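Local coordinates for kelch-like protein 7 (Homo sapiens, PDB 3II7) that serves as the substrate-specific adapter of a CUL3-RBX1 E3 ubiquitin ligase, its kelch domain, the part here, probably recruiting the substrates, at residues 52-60 with 72-83. Sequence-based numbering, arbitrary orientation. Where two conformers were deposited one is given.
Sequences VFWDNVVYI and MDCYNVVKDSWY
Strands 57-60 and 72-76 pair antiparallel as the middle two strands of one four-stranded blade of the kelch beta-propeller. Val58 and Tyr75 form a hydrogen-bonded pair, exchanging two backbone bonds, and Val77 N extends the ladder to Asn56 O (2.8 Å). On the face shared with Cys74, Tyr59 leaves CB with CG beside the backbone N (chi1 -63°), which brings CD1 to Cys74 SG at 3.5 Å and to Met72 SD at 3.8 Å; both sulfurs approach obliquely, a Met-aromatic and a cysteine sulfur-aromatic contact, polarisable partners suited to an aromatic ring. CE1 touches Cys74 SG, Val57 CG1 lies over one face near the rim, Val52 O lies in plane at the CD2 edge, and the phenol OH meets a water (2.7 Å) also bonded to Tyr83 OH. On the other face, the extended Ile60 side chain (chi2 174°) carries CD1 to the edge of the Trp82 indole, 3.8 Å from CH2. After the strand, Asn76 makes an Asx motif: its OD1 accepts from Lys79 N. A valine here would probably leave Lys79 N without that acceptor and the turn looser. On the face of Val57, Tyr83 OH sits 3.5 Å from both Val57 CG1 and Val57 CG2.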
loop_
_atom_site.group_PDB
_atom_site.type_symbol
_atom_site.label_atom_id
_atom_site.label_comp_id
_atom_site.label_asym_id
_atom_site.label_seq_id
_atom_site.Cartn_x
_atom_site.Cartn_y
_atom_site.Cartn_z
ATOM N N VAL A 52 -5.722 4.525 3.083
ATOM C CA VAL A 52 -6.015 5.072 1.777
ATOM C C VAL A 52 -6.401 6.534 1.955
ATOM O O VAL A 52 -6.993 6.896 2.963
ATOM C CB VAL A 52 -7.164 4.246 1.065
ATOM C CG1 VAL A 52 -8.317 3.966 2.055
ATOM C CG2 VAL A 52 -7.676 4.940 -0.185
ATOM N N PHE A 53 -6.036 7.356 0.979
ATOM C CA PHE A 53 -6.372 8.765 1.008
ATOM C C PHE A 53 -7.429 9.102 -0.024
ATOM O O PHE A 53 -7.322 8.679 -1.185
ATOM C CB PHE A 53 -5.137 9.598 0.750
ATOM C CG PHE A 53 -5.399 11.051 0.716
ATOM C CD1 PHE A 53 -5.558 11.768 1.903
ATOM C CD2 PHE A 53 -5.482 11.735 -0.490
ATOM C CE1 PHE A 53 -5.777 13.148 1.861
ATOM C CE2 PHE A 53 -5.728 13.106 -0.524
ATOM C CZ PHE A 53 -5.864 13.804 0.632
ATOM N N TRP A 54 -8.446 9.868 0.389
ATOM C CA TRP A 54 -9.422 10.436 -0.552
ATOM C C TRP A 54 -9.965 11.755 -0.012
ATOM O O TRP A 54 -10.398 11.809 1.125
ATOM C CB TRP A 54 -10.595 9.490 -0.834
ATOM C CG TRP A 54 -11.535 10.075 -1.805
ATOM C CD1 TRP A 54 -12.737 10.660 -1.530
ATOM C CD2 TRP A 54 -11.318 10.251 -3.207
ATOM N NE1 TRP A 54 -13.292 11.163 -2.673
ATOM C CE2 TRP A 54 -12.446 10.916 -3.725
ATOM C CE3 TRP A 54 -10.284 9.886 -4.083
ATOM C CZ2 TRP A 54 -12.570 11.236 -5.078
ATOM C CZ3 TRP A 54 -10.413 10.194 -5.434
ATOM C CH2 TRP A 54 -11.549 10.864 -5.915
ATOM N N ASP A 55 -9.944 12.798 -0.855
ATOM C CA ASP A 55 -10.615 14.087 -0.561
ATOM C C ASP A 55 -10.392 14.563 0.882
ATOM O O ASP A 55 -11.319 14.698 1.693
ATOM C CB ASP A 55 -12.100 13.972 -0.885
ATOM C CG ASP A 55 -12.835 15.290 -0.803
ATOM O OD1 ASP A 55 -12.241 16.365 -1.058
ATOM O OD2 ASP A 55 -14.030 15.233 -0.480
ATOM N N ASN A 56 -9.125 14.812 1.168
ATOM C CA ASN A 56 -8.648 15.369 2.439
ATOM C C ASN A 56 -8.675 14.441 3.660
ATOM O O ASN A 56 -8.357 14.899 4.774
ATOM C CB ASN A 56 -9.362 16.676 2.768
ATOM C CG ASN A 56 -9.078 17.766 1.747
ATOM O OD1 ASN A 56 -7.977 17.827 1.179
ATOM N ND2 ASN A 56 -10.040 18.650 1.544
ATOM N N VAL A 57 -9.001 13.167 3.448
ATOM C CA VAL A 57 -9.117 12.199 4.542
ATOM C C VAL A 57 -8.246 10.963 4.309
ATOM O O VAL A 57 -8.313 10.332 3.222
ATOM C CB VAL A 57 -10.587 11.766 4.742
ATOM C CG1 VAL A 57 -10.709 10.784 5.945
ATOM C CG2 VAL A 57 -11.481 12.990 4.969
ATOM N N VAL A 58 -7.454 10.606 5.342
ATOM C CA VAL A 58 -6.758 9.305 5.406
ATOM C C VAL A 58 -7.660 8.354 6.163
ATOM O O VAL A 58 -8.060 8.646 7.300
ATOM C CB VAL A 58 -5.421 9.378 6.123
ATOM C CG1 VAL A 58 -4.792 7.976 6.219
ATOM C CG2 VAL A 58 -4.423 10.367 5.423
ATOM N N TYR A 59 -8.016 7.237 5.519
ATOM C CA TYR A 59 -8.801 6.171 6.158
ATOM C C TYR A 59 -7.870 5.048 6.552
ATOM O O TYR A 59 -7.066 4.551 5.705
ATOM C CB TYR A 59 -9.857 5.629 5.194
ATOM C CG TYR A 59 -10.870 6.664 4.790
ATOM C CD1 TYR A 59 -12.084 6.778 5.461
ATOM C CD2 TYR A 59 -10.618 7.525 3.754
ATOM C CE1 TYR A 59 -13.015 7.732 5.096
ATOM C CE2 TYR A 59 -11.548 8.475 3.351
ATOM C CZ TYR A 59 -12.746 8.585 4.030
ATOM O OH TYR A 59 -13.653 9.530 3.659
ATOM N N ILE A 60 -7.953 4.652 7.825
ATOM C CA ILE A 60 -7.176 3.530 8.359
ATOM C C ILE A 60 -8.163 2.434 8.697
ATOM O O ILE A 60 -9.120 2.650 9.483
ATOM C CB ILE A 60 -6.385 3.943 9.590
ATOM C CG1 ILE A 60 -5.307 4.950 9.185
ATOM C CG2 ILE A 60 -5.704 2.685 10.274
ATOM C CD1 ILE A 60 -4.539 5.538 10.309
ATOM N N MET A 72 -13.150 2.048 11.545
ATOM C CA MET A 72 -12.268 2.741 10.575
ATOM C C MET A 72 -11.936 4.086 11.173
ATOM O O MET A 72 -12.834 4.850 11.516
ATOM C CB MET A 72 -13.034 2.931 9.238
ATOM C CG MET A 72 -12.334 3.697 8.166
ATOM S SD MET A 72 -13.087 3.293 6.556
ATOM C CE MET A 72 -14.665 4.113 6.710
ATOM N N ASP A 73 -10.654 4.365 11.334
ATOM C CA ASP A 73 -10.224 5.659 11.883
ATOM C C ASP A 73 -9.838 6.580 10.739
ATOM O O ASP A 73 -9.173 6.153 9.783
ATOM C CB ASP A 73 -9.106 5.449 12.884
ATOM C CG ASP A 73 -9.576 4.723 14.116
ATOM O OD1 ASP A 73 -10.726 4.993 14.583
ATOM O OD2 ASP A 73 -8.810 3.853 14.625
ATOM N N CYS A 74 -10.281 7.825 10.819
ATOM C CA CYS A 74 -10.193 8.752 9.693
ATOM C C CYS A 74 -9.500 10.011 10.148
ATOM O O CYS A 74 -9.887 10.611 11.174
ATOM C CB CYS A 74 -11.575 9.082 9.178
ATOM S SG CYS A 74 -12.652 7.645 8.839
ATOM N N TYR A 75 -8.510 10.433 9.386
ATOM C CA TYR A 75 -7.775 11.648 9.705
ATOM C C TYR A 75 -7.997 12.683 8.630
ATOM O O TYR A 75 -7.597 12.473 7.470
ATOM C CB TYR A 75 -6.311 11.335 9.828
ATOM C CG TYR A 75 -5.448 12.539 10.113
ATOM C CD1 TYR A 75 -5.578 13.247 11.310
ATOM C CD2 TYR A 75 -4.471 12.962 9.194
ATOM C CE1 TYR A 75 -4.769 14.357 11.574
ATOM C CE2 TYR A 75 -3.641 14.064 9.470
ATOM C CZ TYR A 75 -3.803 14.746 10.648
ATOM O OH TYR A 75 -3.035 15.827 10.911
ATOM N N ASN A 76 -8.646 13.784 9.004
ATOM C CA ASN A 76 -8.836 14.892 8.113
ATOM C C ASN A 76 -7.543 15.729 8.108
ATOM O O ASN A 76 -7.174 16.344 9.124
ATOM C CB ASN A 76 -10.036 15.731 8.518
ATOM C CG ASN A 76 -10.320 16.830 7.515
ATOM O OD1 ASN A 76 -9.458 17.651 7.238
ATOM N ND2 ASN A 76 -11.525 16.817 6.930
ATOM N N VAL A 77 -6.845 15.724 6.994
ATOM C CA VAL A 77 -5.511 16.345 6.914
ATOM C C VAL A 77 -5.530 17.873 6.995
ATOM O O VAL A 77 -4.556 18.486 7.452
ATOM C CB VAL A 77 -4.760 15.928 5.628
ATOM C CG1 VAL A 77 -4.608 14.382 5.565
ATOM C CG2 VAL A 77 -5.423 16.519 4.384
ATOM N N VAL A 78 -6.627 18.480 6.566
ATOM C CA VAL A 78 -6.761 19.933 6.564
ATOM C C VAL A 78 -7.131 20.467 7.959
ATOM O O VAL A 78 -6.580 21.473 8.409
ATOM C CB VAL A 78 -7.825 20.358 5.508
ATOM C CG1 VAL A 78 -8.226 21.810 5.675
ATOM C CG2 VAL A 78 -7.281 20.089 4.084
ATOM N N LYS A 79 -8.046 19.781 8.629
ATOM C CA LYS A 79 -8.458 20.140 9.983
ATOM C C LYS A 79 -7.532 19.561 11.085
ATOM O O LYS A 79 -7.630 19.954 12.254
ATOM C CB LYS A 79 -9.905 19.681 10.215
ATOM C CG LYS A 79 -10.918 20.260 9.201
ATOM C CD LYS A 79 -12.302 19.669 9.419
ATOM C CE LYS A 79 -13.270 20.073 8.302
ATOM N NZ LYS A 79 -14.566 19.337 8.388
ATOM N N ASP A 80 -6.638 18.643 10.721
ATOM C CA ASP A 80 -5.770 17.972 11.697
ATOM C C ASP A 80 -6.611 17.367 12.812
ATOM O O ASP A 80 -6.364 17.594 14.018
ATOM C CB ASP A 80 -4.729 18.973 12.249
ATOM C CG ASP A 80 -3.759 18.351 13.253
ATOM O OD1 ASP A 80 -3.365 17.169 13.094
ATOM O OD2 ASP A 80 -3.376 19.072 14.188
ATOM N N SER A 81 -7.614 16.589 12.420
ATOM C CA SER A 81 -8.535 16.007 13.391
ATOM C C SER A 81 -8.922 14.604 12.972
ATOM O O SER A 81 -8.871 14.260 11.788
ATOM C CB SER A 81 -9.791 16.867 13.526
ATOM O OG SER A 81 -10.504 16.905 12.324
ATOM N N TRP A 82 -9.298 13.807 13.975
ATOM C CA TRP A 82 -9.632 12.420 13.787
ATOM C C TRP A 82 -11.095 12.167 14.048
ATOM O O TRP A 82 -11.708 12.785 14.943
ATOM C CB TRP A 82 -8.824 11.549 14.746
ATOM C CG TRP A 82 -7.372 11.430 14.400
ATOM C CD1 TRP A 82 -6.364 12.273 14.803
ATOM C CD2 TRP A 82 -6.750 10.406 13.613
ATOM N NE1 TRP A 82 -5.153 11.841 14.293
ATOM C CE2 TRP A 82 -5.362 10.688 13.579
ATOM C CE3 TRP A 82 -7.229 9.268 12.931
ATOM C CZ2 TRP A 82 -4.448 9.880 12.881
ATOM C CZ3 TRP A 82 -6.330 8.462 12.254
ATOM C CH2 TRP A 82 -4.947 8.783 12.210
ATOM N N TYR A 83 -11.645 11.225 13.301
ATOM C CA TYR A 83 -12.975 10.715 13.574
ATOM C C TYR A 83 -13.075 9.240 13.211
ATOM O O TYR A 83 -12.151 8.683 12.610
ATOM C CB TYR A 83 -14.044 11.562 12.877
ATOM C CG TYR A 83 -13.957 11.609 11.390
ATOM C CD1 TYR A 83 -14.779 10.809 10.605
ATOM C CD2 TYR A 83 -13.094 12.503 10.741
ATOM C CE1 TYR A 83 -14.709 10.858 9.198
ATOM C CE2 TYR A 83 -13.058 12.572 9.355
ATOM C CZ TYR A 83 -13.859 11.747 8.599
ATOM O OH TYR A 83 -13.828 11.815 7.219
HETATM O O HOH W 1 -15.348 10.386 5.597
#